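Long-range contact in iota-carrageenase (PDB 1H80), which hydrolyses the 1,4-beta-linkages of iota-carrageenans, sulfated galactans of red algal cell walls, with inversion of anomeric configuration: residues Ser403-Ile408 / Lys437-Asn442. Sequence-based numbering, arbitrary orientation.
Sequences SLAAVI and KTIDTN
K437 O accepts two adjacent amides of segment 403-408: A406 N at 2.8 Å and V407 N at 3.1 Å. The V407 bond is the straighter, 165° at the hydrogen against 148° for A406. Two residues after K437, I439 N returns a bond to V407 O at 2.8 Å, and the same oxygen receives a CA-H...O contact from T438 CA at 3.2 Å. V407 thus bonds to the residues before and after T438, the pattern of a parallel ladder, with CA-CA 4.7 Å for V407/T438. These two share one face, where T438 OG1 lies beside V407 CB. On the other, I408 CG1 packs against I439 CB; chi1 of -68° turns I439 CG1 toward A405 CB (3.8 Å), and the extended chi2 carries CD1 on to A405 CB and L404 CB. Y373 also touches I439, while Q370 and F374 pack on L404. Further out, I408 bonds through its backbone to V275 of strand 275-277, which places strand 407-409 between it and 438-439, an edge strand of a five-stranded parallel sheet, consistent with the beta-helix fold. All hydrogen bonds across the contact are backbone ones, so register probably rests on the main chain, while side chains add mainly aliphatic contacts around I439.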
loop_
_atom_site.group_PDB
_atom_site.type_symbol
_atom_site.label_atom_id
_atom_site.label_comp_id
_atom_site.label_asym_id
_atom_site.label_seq_id
_atom_site.Cartn_x
_atom_site.Cartn_y
_atom_site.Cartn_z
ATOM N N SER A 403 -3.940 -18.651 8.559
ATOM C CA SER A 403 -2.667 -18.100 8.117
ATOM C C SER A 403 -1.889 -19.264 7.520
ATOM O O SER A 403 -2.029 -20.400 7.971
ATOM C CB SER A 403 -1.903 -17.534 9.311
ATOM O OG SER A 403 -2.625 -16.476 9.913
ATOM N N LEU A 404 -1.063 -18.988 6.519
ATOM C CA LEU A 404 -0.305 -20.046 5.867
ATOM C C LEU A 404 1.169 -20.143 6.232
ATOM O O LEU A 404 1.736 -21.236 6.244
ATOM C CB LEU A 404 -0.441 -19.919 4.351
ATOM C CG LEU A 404 -1.726 -20.506 3.759
ATOM C CD1 LEU A 404 -1.867 -20.093 2.307
ATOM C CD2 LEU A 404 -1.693 -22.024 3.890
ATOM N N ALA A 405 1.797 -19.012 6.532
ATOM C CA ALA A 405 3.217 -19.033 6.862
ATOM C C ALA A 405 3.660 -17.712 7.448
ATOM O O ALA A 405 2.873 -16.779 7.569
ATOM C CB ALA A 405 4.032 -19.319 5.604
ATOM N N ALA A 406 4.934 -17.640 7.810
ATOM C CA ALA A 406 5.491 -16.402 8.333
ATOM C C ALA A 406 5.989 -15.623 7.122
ATOM O O ALA A 406 5.815 -14.409 7.024
ATOM C CB ALA A 406 6.652 -16.697 9.273
ATOM N N VAL A 407 6.600 -16.347 6.189
ATOM C CA VAL A 407 7.154 -15.750 4.987
ATOM C C VAL A 407 6.824 -16.545 3.731
ATOM O O VAL A 407 6.875 -17.774 3.726
ATOM C CB VAL A 407 8.690 -15.647 5.091
ATOM C CG1 VAL A 407 9.275 -15.103 3.787
ATOM C CG2 VAL A 407 9.071 -14.758 6.266
ATOM N N ILE A 408 6.466 -15.830 2.673
ATOM C CA ILE A 408 6.184 -16.446 1.390
ATOM C C ILE A 408 7.153 -15.793 0.417
ATOM O O ILE A 408 7.217 -14.565 0.313
ATOM C CB ILE A 408 4.735 -16.198 0.928
ATOM C CG1 ILE A 408 3.764 -16.914 1.871
ATOM C CG2 ILE A 408 4.547 -16.719 -0.499
ATOM C CD1 ILE A 408 2.301 -16.707 1.526
ATOM N N LYS A 437 6.710 -22.445 7.702
ATOM C CA LYS A 437 7.336 -21.271 8.287
ATOM C C LYS A 437 7.601 -20.373 7.084
ATOM O O LYS A 437 7.149 -19.228 7.028
ATOM C CB LYS A 437 8.650 -21.623 8.982
ATOM C CG LYS A 437 9.349 -20.396 9.557
ATOM C CD LYS A 437 10.657 -20.745 10.244
ATOM C CE LYS A 437 11.346 -19.490 10.762
ATOM N NZ LYS A 437 12.651 -19.786 11.420
ATOM N N THR A 438 8.328 -20.913 6.111
ATOM C CA THR A 438 8.625 -20.190 4.883
ATOM C C THR A 438 8.168 -21.034 3.704
ATOM O O THR A 438 8.537 -22.204 3.582
ATOM C CB THR A 438 10.140 -19.901 4.718
ATOM O OG1 THR A 438 10.573 -18.991 5.737
ATOM C CG2 THR A 438 10.418 -19.287 3.351
ATOM N N ILE A 439 7.339 -20.445 2.856
ATOM C CA ILE A 439 6.859 -21.128 1.667
ATOM C C ILE A 439 7.667 -20.551 0.519
ATOM O O ILE A 439 7.691 -19.337 0.324
ATOM C CB ILE A 439 5.363 -20.853 1.413
ATOM C CG1 ILE A 439 4.522 -21.503 2.515
ATOM C CG2 ILE A 439 4.961 -21.385 0.041
ATOM C CD1 ILE A 439 3.048 -21.194 2.420
ATOM N N ASP A 440 8.346 -21.417 -0.223
ATOM C CA ASP A 440 9.146 -20.973 -1.356
ATOM C C ASP A 440 8.838 -21.836 -2.573
ATOM O O ASP A 440 7.858 -22.577 -2.583
ATOM C CB ASP A 440 10.641 -21.029 -1.018
ATOM C CG ASP A 440 11.060 -22.357 -0.418
ATOM O OD1 ASP A 440 10.646 -23.410 -0.945
ATOM O OD2 ASP A 440 11.817 -22.344 0.579
ATOM N N THR A 441 9.673 -21.738 -3.600
ATOM C CA THR A 441 9.456 -22.502 -4.820
ATOM C C THR A 441 9.644 -24.006 -4.643
ATOM O O THR A 441 9.188 -24.787 -5.475
ATOM C CB THR A 441 10.389 -22.015 -5.944
ATOM O OG1 THR A 441 11.751 -22.194 -5.541
ATOM C CG2 THR A 441 10.142 -20.543 -6.233
ATOM N N ASN A 442 10.308 -24.411 -3.563
ATOM C CA ASN A 442 10.540 -25.832 -3.305
ATOM C C ASN A 442 9.446 -26.473 -2.462
ATOM O O ASN A 442 9.379 -27.698 -2.352
ATOM C CB ASN A 442 11.882 -26.041 -2.600
ATOM C CG ASN A 442 13.066 -25.778 -3.505
ATOM O OD1 ASN A 442 13.175 -26.356 -4.585
ATOM N ND2 ASN A 442 13.967 -24.908 -3.062
#